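Long-range contact in major centromere autoantigen B (Homo sapiens, PDB 1HLV), which binds the CENP-B box DNA of centromeres through an N-terminal DNA-binding domain built of helix-turn-helix units and kinks that DNA: residues F10-E21 with L42-L53. Sequence-based numbering, arbitrary orientation.
With nucleotides of chain A; nucleotides of chain B.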
ATOM      1  N   PHE C  10       1.680  -5.929   5.368  1.00 35.39           N
ATOM      2  CA  PHE C  10       1.909  -4.714   6.117  1.00 37.64           C
ATOM      3  C   PHE C  10       1.369  -4.846   7.526  1.00 38.77           C
ATOM      4  O   PHE C  10       1.954  -4.306   8.466  1.00 38.88           O
ATOM      5  CB  PHE C  10       1.311  -3.513   5.383  1.00 36.38           C
ATOM      6  CG  PHE C  10       2.154  -3.056   4.232  1.00 37.28           C
ATOM      7  CD1 PHE C  10       1.704  -3.172   2.925  1.00 37.63           C
ATOM      8  CD2 PHE C  10       3.437  -2.556   4.457  1.00 37.34           C
ATOM      9  CE1 PHE C  10       2.518  -2.798   1.853  1.00 37.60           C
ATOM     10  CE2 PHE C  10       4.260  -2.179   3.392  1.00 37.89           C
ATOM     11  CZ  PHE C  10       3.799  -2.301   2.090  1.00 37.19           C
ATOM     12  N   ARG C  11       0.274  -5.585   7.683  1.00 38.95           N
ATOM     13  CA  ARG C  11      -0.292  -5.783   9.006  1.00 40.90           C
ATOM     14  C   ARG C  11       0.682  -6.593   9.879  1.00 41.01           C
ATOM     15  O   ARG C  11       0.857  -6.295  11.058  1.00 40.99           O
ATOM     16  CB  ARG C  11      -1.646  -6.491   8.903  1.00 43.63           C
ATOM     17  CG  ARG C  11      -2.331  -6.731  10.241  1.00 47.23           C
ATOM     18  CD  ARG C  11      -2.668  -5.436  10.985  1.00 52.00           C
ATOM     19  NE  ARG C  11      -3.991  -4.909  10.647  1.00 57.20           N
ATOM     20  CZ  ARG C  11      -4.239  -4.024   9.683  1.00 59.76           C
ATOM     21  NH1 ARG C  11      -3.251  -3.542   8.939  1.00 58.62           N
ATOM     22  NH2 ARG C  11      -5.485  -3.618   9.463  1.00 59.02           N
ATOM     23  N   GLU C  12       1.333  -7.597   9.292  1.00 39.85           N
ATOM     24  CA  GLU C  12       2.285  -8.433  10.025  1.00 39.47           C
ATOM     25  C   GLU C  12       3.539  -7.652  10.432  1.00 39.45           C
ATOM     26  O   GLU C  12       4.038  -7.793  11.555  1.00 37.11           O
ATOM     27  CB  GLU C  12       2.687  -9.653   9.184  1.00 39.46           C
ATOM     28  CG  GLU C  12       1.635 -10.758   9.109  1.00 41.17           C
ATOM     29  CD  GLU C  12       1.843 -11.705   7.924  1.00 44.13           C
ATOM     30  OE1 GLU C  12       1.327 -12.845   7.970  1.00 46.13           O
ATOM     31  OE2 GLU C  12       2.506 -11.311   6.938  1.00 44.18           O
ATOM     32  N   LYS C  13       4.056  -6.842   9.510  1.00 39.06           N
ATOM     33  CA  LYS C  13       5.241  -6.044   9.795  1.00 38.33           C
ATOM     34  C   LYS C  13       4.885  -4.969  10.816  1.00 37.16           C
ATOM     35  O   LYS C  13       5.702  -4.582  11.640  1.00 36.27           O
ATOM     36  CB  LYS C  13       5.802  -5.428   8.504  1.00 37.06           C
ATOM     37  CG  LYS C  13       6.606  -6.436   7.682  1.00 37.09           C
ATOM     38  CD  LYS C  13       7.063  -5.897   6.325  1.00 35.11           C
ATOM     39  CE  LYS C  13       5.880  -5.710   5.371  1.00 34.01           C
ATOM     40  NZ  LYS C  13       6.317  -5.514   3.960  1.00 33.49           N
ATOM     41  N   SER C  14       3.649  -4.504  10.771  1.00 37.15           N
ATOM     42  CA  SER C  14       3.199  -3.507  11.725  1.00 39.29           C
ATOM     43  C   SER C  14       3.176  -4.125  13.137  1.00 40.83           C
ATOM     44  O   SER C  14       3.581  -3.490  14.116  1.00 39.85           O
ATOM     45  CB  SER C  14       1.802  -3.026  11.344  1.00 37.63           C
ATOM     46  OG  SER C  14       1.315  -2.107  12.292  1.00 40.17           O
ATOM     47  N   ARG C  15       2.712  -5.367  13.235  1.00 41.23           N
ATOM     48  CA  ARG C  15       2.644  -6.046  14.521  1.00 42.99           C
ATOM     49  C   ARG C  15       4.048  -6.259  15.076  1.00 42.91           C
ATOM     50  O   ARG C  15       4.299  -6.041  16.264  1.00 43.79           O
ATOM     51  CB  ARG C  15       1.927  -7.393  14.378  1.00 45.96           C
ATOM     52  CG  ARG C  15       1.777  -8.148  15.692  1.00 50.43           C
ATOM     53  CD  ARG C  15       1.083  -9.486  15.490  1.00 54.75           C
ATOM     54  NE  ARG C  15       1.124 -10.324  16.688  1.00 57.76           N
ATOM     55  CZ  ARG C  15       0.677 -11.576  16.742  1.00 58.56           C
ATOM     56  NH1 ARG C  15       0.149 -12.143  15.667  1.00 58.85           N
ATOM     57  NH2 ARG C  15       0.769 -12.269  17.870  1.00 58.29           N
ATOM     58  N   ILE C  16       4.963  -6.688  14.212  1.00 41.29           N
ATOM     59  CA  ILE C  16       6.345  -6.916  14.614  1.00 39.81           C
ATOM     60  C   ILE C  16       6.939  -5.620  15.172  1.00 40.83           C
ATOM     61  O   ILE C  16       7.590  -5.620  16.217  1.00 38.91           O
ATOM     62  CB  ILE C  16       7.189  -7.409  13.410  1.00 38.10           C
ATOM     63  CG1 ILE C  16       6.730  -8.811  13.016  1.00 36.53           C
ATOM     64  CG2 ILE C  16       8.669  -7.414  13.750  1.00 36.52           C
ATOM     65  CD1 ILE C  16       7.403  -9.356  11.783  1.00 36.16           C
ATOM     66  N   ILE C  17       6.703  -4.516  14.469  1.00 41.44           N
ATOM     67  CA  ILE C  17       7.199  -3.214  14.890  1.00 42.28           C
ATOM     68  C   ILE C  17       6.633  -2.873  16.259  1.00 44.50           C
ATOM     69  O   ILE C  17       7.361  -2.483  17.168  1.00 44.23           O
ATOM     70  CB  ILE C  17       6.787  -2.118  13.879  1.00 40.27           C
ATOM     71  CG1 ILE C  17       7.611  -2.261  12.600  1.00 40.45           C
ATOM     72  CG2 ILE C  17       6.979  -0.739  14.482  1.00 39.15           C
ATOM     73  CD1 ILE C  17       7.044  -1.489  11.429  1.00 38.45           C
ATOM     74  N   GLN C  18       5.322  -3.024  16.393  1.00 47.16           N
ATOM     75  CA  GLN C  18       4.636  -2.734  17.642  1.00 49.30           C
ATOM     76  C   GLN C  18       5.194  -3.591  18.776  1.00 49.25           C
ATOM     77  O   GLN C  18       5.284  -3.146  19.922  1.00 48.38           O
ATOM     78  CB  GLN C  18       3.142  -3.003  17.480  1.00 52.24           C
ATOM     79  CG  GLN C  18       2.337  -2.783  18.742  1.00 57.93           C
ATOM     80  CD  GLN C  18       0.908  -3.279  18.621  1.00 61.43           C
ATOM     81  OE1 GLN C  18       0.139  -3.221  19.584  1.00 63.64           O
ATOM     82  NE2 GLN C  18       0.543  -3.774  17.436  1.00 61.81           N
ATOM     83  N   GLU C  19       5.566  -4.823  18.453  1.00 48.72           N
ATOM     84  CA  GLU C  19       6.109  -5.727  19.455  1.00 49.67           C
ATOM     85  C   GLU C  19       7.408  -5.173  20.037  1.00 50.16           C
ATOM     86  O   GLU C  19       7.624  -5.214  21.249  1.00 49.66           O
ATOM     87  CB  GLU C  19       6.371  -7.107  18.846  1.00 49.82           C
ATOM     88  CG  GLU C  19       6.809  -8.153  19.857  1.00 51.88           C
ATOM     89  CD  GLU C  19       5.660  -8.647  20.723  1.00 53.84           C
ATOM     90  OE1 GLU C  19       4.636  -7.938  20.824  1.00 54.95           O
ATOM     91  OE2 GLU C  19       5.786  -9.742  21.312  1.00 55.05           O
ATOM     92  N   VAL C  20       8.268  -4.651  19.171  1.00 49.96           N
ATOM     93  CA  VAL C  20       9.544  -4.108  19.606  1.00 51.17           C
ATOM     94  C   VAL C  20       9.403  -2.846  20.450  1.00 53.27           C
ATOM     95  O   VAL C  20      10.160  -2.650  21.395  1.00 54.26           O
ATOM     96  CB  VAL C  20      10.462  -3.816  18.400  1.00 50.39           C
ATOM     97  CG1 VAL C  20      11.715  -3.084  18.857  1.00 47.97           C
ATOM     98  CG2 VAL C  20      10.839  -5.123  17.716  1.00 48.88           C
ATOM     99  N   GLU C  21       8.433  -1.999  20.126  1.00 55.61           N
ATOM    100  CA  GLU C  21       8.231  -0.765  20.878  1.00 58.56           C
ATOM    101  C   GLU C  21       7.583  -0.989  22.248  1.00 59.30           C
ATOM    102  O   GLU C  21       7.746  -0.172  23.154  1.00 59.00           O
ATOM    103  CB  GLU C  21       7.392   0.215  20.058  1.00 60.53           C
ATOM    104  CG  GLU C  21       7.972   0.469  18.675  1.00 66.45           C
ATOM    105  CD  GLU C  21       7.231   1.549  17.904  1.00 69.64           C
ATOM    106  OE1 GLU C  21       5.978   1.561  17.946  1.00 71.42           O
ATOM    107  OE2 GLU C  21       7.906   2.378  17.244  1.00 70.17           O
ATOM    108  N   LEU C  42      14.316  -8.633  10.823  1.00 39.44           N
ATOM    109  CA  LEU C  42      13.737  -7.754  11.843  1.00 38.53           C
ATOM    110  C   LEU C  42      14.374  -6.362  11.803  1.00 39.01           C
ATOM    111  O   LEU C  42      13.682  -5.341  11.934  1.00 37.05           O
ATOM    112  CB  LEU C  42      13.920  -8.351  13.236  1.00 37.07           C
ATOM    113  CG  LEU C  42      13.528  -7.435  14.404  1.00 38.31           C
ATOM    114  CD1 LEU C  42      12.063  -6.999  14.301  1.00 33.95           C
ATOM    115  CD2 LEU C  42      13.784  -8.174  15.709  1.00 37.34           C
ATOM    116  N   SER C  43      15.692  -6.329  11.626  1.00 38.28           N
ATOM    117  CA  SER C  43      16.413  -5.065  11.562  1.00 39.27           C
ATOM    118  C   SER C  43      15.914  -4.214  10.396  1.00 39.44           C
ATOM    119  O   SER C  43      15.581  -3.036  10.565  1.00 37.74           O
ATOM    120  CB  SER C  43      17.912  -5.314  11.400  1.00 40.20           C
ATOM    121  OG  SER C  43      18.452  -5.958  12.539  1.00 45.26           O
ATOM    122  N   THR C  44      15.853  -4.811   9.210  1.00 40.06           N
ATOM    123  CA  THR C  44      15.402  -4.054   8.059  1.00 39.91           C
ATOM    124  C   THR C  44      13.954  -3.588   8.232  1.00 37.97           C
ATOM    125  O   THR C  44      13.600  -2.504   7.773  1.00 37.41           O
ATOM    126  CB  THR C  44      15.632  -4.836   6.739  1.00 40.53           C
ATOM    127  OG1 THR C  44      14.576  -4.552   5.817  1.00 45.06           O
ATOM    128  CG2 THR C  44      15.732  -6.304   6.996  1.00 42.69           C
ATOM    129  N   ILE C  45      13.127  -4.373   8.919  1.00 35.98           N
ATOM    130  CA  ILE C  45      11.750  -3.947   9.169  1.00 35.69           C
ATOM    131  C   ILE C  45      11.773  -2.707  10.073  1.00 37.80           C
ATOM    132  O   ILE C  45      11.086  -1.711   9.814  1.00 36.55           O
ATOM    133  CB  ILE C  45      10.927  -5.039   9.882  1.00 35.98           C
ATOM    134  CG1 ILE C  45      10.618  -6.185   8.908  1.00 36.78           C
ATOM    135  CG2 ILE C  45       9.650  -4.435  10.456  1.00 31.41           C
ATOM    136  CD1 ILE C  45       9.797  -7.318   9.525  1.00 37.05           C
ATOM    137  N   LEU C  46      12.562  -2.778  11.145  1.00 39.78           N
ATOM    138  CA  LEU C  46      12.677  -1.659  12.069  1.00 40.08           C
ATOM    139  C   LEU C  46      13.231  -0.423  11.371  1.00 40.77           C
ATOM    140  O   LEU C  46      12.783   0.689  11.640  1.00 41.25           O
ATOM    141  CB  LEU C  46      13.565  -2.030  13.261  1.00 39.47           C
ATOM    142  CG  LEU C  46      12.968  -3.052  14.232  1.00 39.62           C
ATOM    143  CD1 LEU C  46      13.908  -3.233  15.412  1.00 38.27           C
ATOM    144  CD2 LEU C  46      11.607  -2.581  14.716  1.00 36.09           C
ATOM    145  N   LYS C  47      14.198  -0.600  10.474  1.00 39.87           N
ATOM    146  CA  LYS C  47      14.727   0.564   9.786  1.00 42.05           C
ATOM    147  C   LYS C  47      13.693   1.211   8.854  1.00 42.60           C
ATOM    148  O   LYS C  47      13.727   2.420   8.634  1.00 43.32           O
ATOM    149  CB  LYS C  47      15.984   0.226   8.985  1.00 43.70           C
ATOM    150  CG  LYS C  47      16.620   1.497   8.439  1.00 49.54           C
ATOM    151  CD  LYS C  47      18.052   1.322   7.974  1.00 55.23           C
ATOM    152  CE  LYS C  47      18.679   2.687   7.655  1.00 57.26           C
ATOM    153  NZ  LYS C  47      20.107   2.600   7.185  1.00 61.15           N
ATOM    154  N   ASN C  48      12.778   0.411   8.308  1.00 41.46           N
ATOM    155  CA  ASN C  48      11.747   0.931   7.413  1.00 40.69           C
ATOM    156  C   ASN C  48      10.473   1.238   8.183  1.00 40.89           C
ATOM    157  O   ASN C  48       9.422   1.479   7.601  1.00 41.91           O
ATOM    158  CB  ASN C  48      11.447  -0.075   6.302  1.00 38.86           C
ATOM    159  CG  ASN C  48      12.650  -0.329   5.413  1.00 38.12           C
ATOM    160  OD1 ASN C  48      13.321   0.607   4.984  1.00 37.57           O
ATOM    161  ND2 ASN C  48      12.923  -1.602   5.125  1.00 37.62           N
ATOM    162  N   LYS C  49      10.591   1.219   9.500  1.00 41.04           N
ATOM    163  CA  LYS C  49       9.498   1.489  10.421  1.00 42.71           C
ATOM    164  C   LYS C  49       8.455   2.504   9.936  1.00 43.08           C
ATOM    165  O   LYS C  49       7.262   2.199   9.872  1.00 44.76           O
ATOM    166  CB  LYS C  49      10.099   1.969  11.747  1.00 44.76           C
ATOM    167  CG  LYS C  49       9.113   2.170  12.874  1.00 48.87           C
ATOM    168  CD  LYS C  49       9.796   2.817  14.073  1.00 51.57           C
ATOM    169  CE  LYS C  49      11.021   2.030  14.523  1.00 54.29           C
ATOM    170  NZ  LYS C  49      11.702   2.661  15.698  1.00 55.93           N
ATOM    171  N   ARG C  50       8.900   3.710   9.600  1.00 43.19           N
ATOM    172  CA  ARG C  50       7.989   4.768   9.173  1.00 43.60           C
ATOM    173  C   ARG C  50       7.317   4.544   7.826  1.00 42.09           C
ATOM    174  O   ARG C  50       6.145   4.891   7.650  1.00 40.99           O
ATOM    175  CB  ARG C  50       8.715   6.114   9.162  1.00 47.85           C
ATOM    176  CG  ARG C  50       9.221   6.545  10.527  1.00 53.34           C
ATOM    177  CD  ARG C  50       9.647   8.004  10.533  1.00 59.80           C
ATOM    178  NE  ARG C  50      10.172   8.402  11.837  1.00 66.32           N
ATOM    179  CZ  ARG C  50      10.490   9.649  12.179  1.00 69.24           C
ATOM    180  NH1 ARG C  50      10.337  10.646  11.312  1.00 71.29           N
ATOM    181  NH2 ARG C  50      10.962   9.900  13.395  1.00 70.32           N
ATOM    182  N   ALA C  51       8.051   3.981   6.872  1.00 38.99           N
ATOM    183  CA  ALA C  51       7.469   3.721   5.566  1.00 37.08           C
ATOM    184  C   ALA C  51       6.417   2.632   5.744  1.00 36.44           C
ATOM    185  O   ALA C  51       5.295   2.745   5.232  1.00 37.85           O
ATOM    186  CB  ALA C  51       8.537   3.280   4.574  1.00 32.23           C
ATOM    187  N   ILE C  52       6.772   1.589   6.490  1.00 34.80           N
ATOM    188  CA  ILE C  52       5.849   0.481   6.735  1.00 35.59           C
ATOM    189  C   ILE C  52       4.538   0.936   7.391  1.00 35.23           C
ATOM    190  O   ILE C  52       3.460   0.555   6.944  1.00 35.14           O
ATOM    191  CB  ILE C  52       6.518  -0.618   7.593  1.00 34.54           C
ATOM    192  CG1 ILE C  52       7.592  -1.325   6.763  1.00 33.49           C
ATOM    193  CG2 ILE C  52       5.472  -1.606   8.093  1.00 30.58           C
ATOM    194  CD1 ILE C  52       8.442  -2.317   7.543  1.00 32.51           C
ATOM    195  N   LEU C  53       4.618   1.753   8.434  1.00 35.06           N
ATOM    196  CA  LEU C  53       3.400   2.230   9.082  1.00 35.96           C
ATOM    197  C   LEU C  53       2.596   3.141   8.149  1.00 35.82           C
ATOM    198  O   LEU C  53       1.366   3.201   8.234  1.00 35.81           O
ATOM    199  CB  LEU C  53       3.734   2.961  10.387  1.00 36.44           C
ATOM    200  CG  LEU C  53       4.251   2.049  11.514  1.00 37.90           C
ATOM    201  CD1 LEU C  53       4.656   2.879  12.727  1.00 35.19           C
ATOM    202  CD2 LEU C  53       3.171   1.041  11.890  1.00 34.53           C
TER
ATOM    203  P    DT A   4      18.840  -4.105  15.644  1.00 43.93           P
ATOM    204  OP1  DT A   4      18.011  -3.029  16.250  1.00 41.32           O
ATOM    205  OP2  DT A   4      18.195  -5.355  15.165  1.00 43.27           O
ATOM    206  O5'  DT A   4      19.670  -3.454  14.460  1.00 43.37           O
ATOM    207  C5'  DT A   4      20.742  -2.582  14.782  1.00 42.02           C
ATOM    208  C4'  DT A   4      21.626  -2.348  13.584  1.00 41.23           C
ATOM    209  O4'  DT A   4      22.458  -3.500  13.304  1.00 39.23           O
ATOM    210  C3'  DT A   4      20.885  -2.012  12.293  1.00 41.86           C
ATOM    211  O3'  DT A   4      21.453  -0.824  11.753  1.00 43.33           O
ATOM    212  C2'  DT A   4      21.151  -3.215  11.396  1.00 40.88           C
ATOM    213  C1'  DT A   4      22.486  -3.733  11.909  1.00 38.66           C
ATOM    214  N1   DT A   4      22.750  -5.174  11.698  1.00 35.62           N
ATOM    215  C2   DT A   4      23.891  -5.534  11.011  1.00 36.08           C
ATOM    216  O2   DT A   4      24.671  -4.720  10.535  1.00 38.74           O
ATOM    217  N3   DT A   4      24.091  -6.889  10.900  1.00 30.96           N
ATOM    218  C4   DT A   4      23.280  -7.894  11.390  1.00 32.13           C
ATOM    219  O4   DT A   4      23.601  -9.072  11.240  1.00 31.79           O
ATOM    220  C5   DT A   4      22.087  -7.449  12.065  1.00 33.68           C
ATOM    221  C7   DT A   4      21.129  -8.476  12.587  1.00 33.26           C
ATOM    222  C6   DT A   4      21.885  -6.126  12.189  1.00 35.19           C
ATOM    223  P    DT A   5      20.723  -0.061  10.551  1.00 44.32           P
ATOM    224  OP1  DT A   5      20.687   1.395  10.861  1.00 42.67           O
ATOM    225  OP2  DT A   5      19.453  -0.774  10.250  1.00 42.96           O
ATOM    226  O5'  DT A   5      21.768  -0.295   9.377  1.00 43.18           O
ATOM    227  C5'  DT A   5      23.137   0.007   9.592  1.00 40.21           C
ATOM    228  C4'  DT A   5      23.982  -0.480   8.442  1.00 41.52           C
ATOM    229  O4'  DT A   5      24.133  -1.919   8.473  1.00 40.63           O
ATOM    230  C3'  DT A   5      23.482  -0.129   7.044  1.00 42.87           C
ATOM    231  O3'  DT A   5      24.611   0.300   6.278  1.00 47.23           O
ATOM    232  C2'  DT A   5      22.934  -1.452   6.524  1.00 41.10           C
ATOM    233  C1'  DT A   5      23.862  -2.457   7.189  1.00 38.95           C
ATOM    234  N1   DT A   5      23.343  -3.826   7.388  1.00 37.02           N
ATOM    235  C2   DT A   5      24.134  -4.874   6.977  1.00 36.85           C
ATOM    236  O2   DT A   5      25.180  -4.718   6.363  1.00 40.47           O
ATOM    237  N3   DT A   5      23.653  -6.119   7.304  1.00 34.04           N
ATOM    238  C4   DT A   5      22.472  -6.409   7.964  1.00 34.07           C
ATOM    239  O4   DT A   5      22.188  -7.573   8.232  1.00 34.57           O
ATOM    240  C5   DT A   5      21.658  -5.268   8.303  1.00 32.66           C
ATOM    241  C7   DT A   5      20.337  -5.498   8.968  1.00 31.54           C
ATOM    242  C6   DT A   5      22.125  -4.048   8.004  1.00 35.80           C
TER
ATOM    243  P    DA B  14      10.466  -7.291   3.814  1.00 41.28           P
ATOM    244  OP1  DA B  14       9.005  -7.429   4.017  1.00 41.74           O
ATOM    245  OP2  DA B  14      11.253  -6.389   4.700  1.00 45.30           O
ATOM    246  O5'  DA B  14      11.128  -8.740   3.843  1.00 41.65           O
ATOM    247  C5'  DA B  14      10.699  -9.744   2.930  1.00 38.40           C
ATOM    248  C4'  DA B  14      11.790 -10.764   2.704  1.00 37.52           C
ATOM    249  O4'  DA B  14      12.847 -10.244   1.873  1.00 37.25           O
ATOM    250  C3'  DA B  14      12.480 -11.289   3.953  1.00 37.12           C
ATOM    251  O3'  DA B  14      12.868 -12.630   3.653  1.00 38.88           O
ATOM    252  C2'  DA B  14      13.692 -10.380   4.062  1.00 36.67           C
ATOM    253  C1'  DA B  14      14.075 -10.202   2.598  1.00 35.44           C
ATOM    254  N9   DA B  14      14.724  -8.941   2.241  1.00 31.90           N
ATOM    255  C8   DA B  14      14.398  -7.676   2.665  1.00 30.53           C
ATOM    256  N7   DA B  14      15.046  -6.727   2.036  1.00 29.90           N
ATOM    257  C5   DA B  14      15.878  -7.414   1.164  1.00 26.72           C
ATOM    258  C6   DA B  14      16.790  -6.978   0.192  1.00 27.12           C
ATOM    259  N6   DA B  14      16.988  -5.693  -0.104  1.00 24.37           N
ATOM    260  N1   DA B  14      17.485  -7.918  -0.489  1.00 27.63           N
ATOM    261  C2   DA B  14      17.244  -9.208  -0.222  1.00 25.41           C
ATOM    262  N3   DA B  14      16.386  -9.742   0.646  1.00 28.73           N
ATOM    263  C4   DA B  14      15.727  -8.779   1.315  1.00 28.37           C
TER
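Helix 10-21 meets two consecutive helices of 42-53 that are separated by a break at Asn-48. The axis of 42-47 crosses it at 90°, 9.9 Å away. That of 49-53 runs back against it at 135°. The contact's centre is apolar. Ile-17 lies there, with CG1 on Ile-45 CG2 (3.7 Å) and CD1 on Ile-52 CG2 (3.7 Å). Its CG1 branch lies anti to the carbonyl carbon (chi1 -73°), and with chi2 extended CD1 reaches Ile-52. Ile-52 is a knob in a hole formed by Phe-10, Lys-13, Ser-14 and Ile-17. Ile-16 CG2 packs closely on Leu-42 CD1 (3.5 Å), and Val-20 CG2 touches Leu-42 CD1 and Leu-46 CD2. Phe-35 and Ile-31 of helix 28-35 extend this core. Lys-13 lays CG on Ile-45 CD1 (3.8 Å), then bends at chi3. Its NZ hydrogen-bonds to Lys-67 O and makes a weak bond to OP1 of DA14 of chain B (3.3 Å). Facing the DNA, Ser-43 OG donates to OP2 of DT4 of chain A (2.7 Å), with Pro-39 O competing for its single proton. Such a core, with helix 39-47 presented to DNA after helix 28-35, is typical of a helix-turn-helix domain.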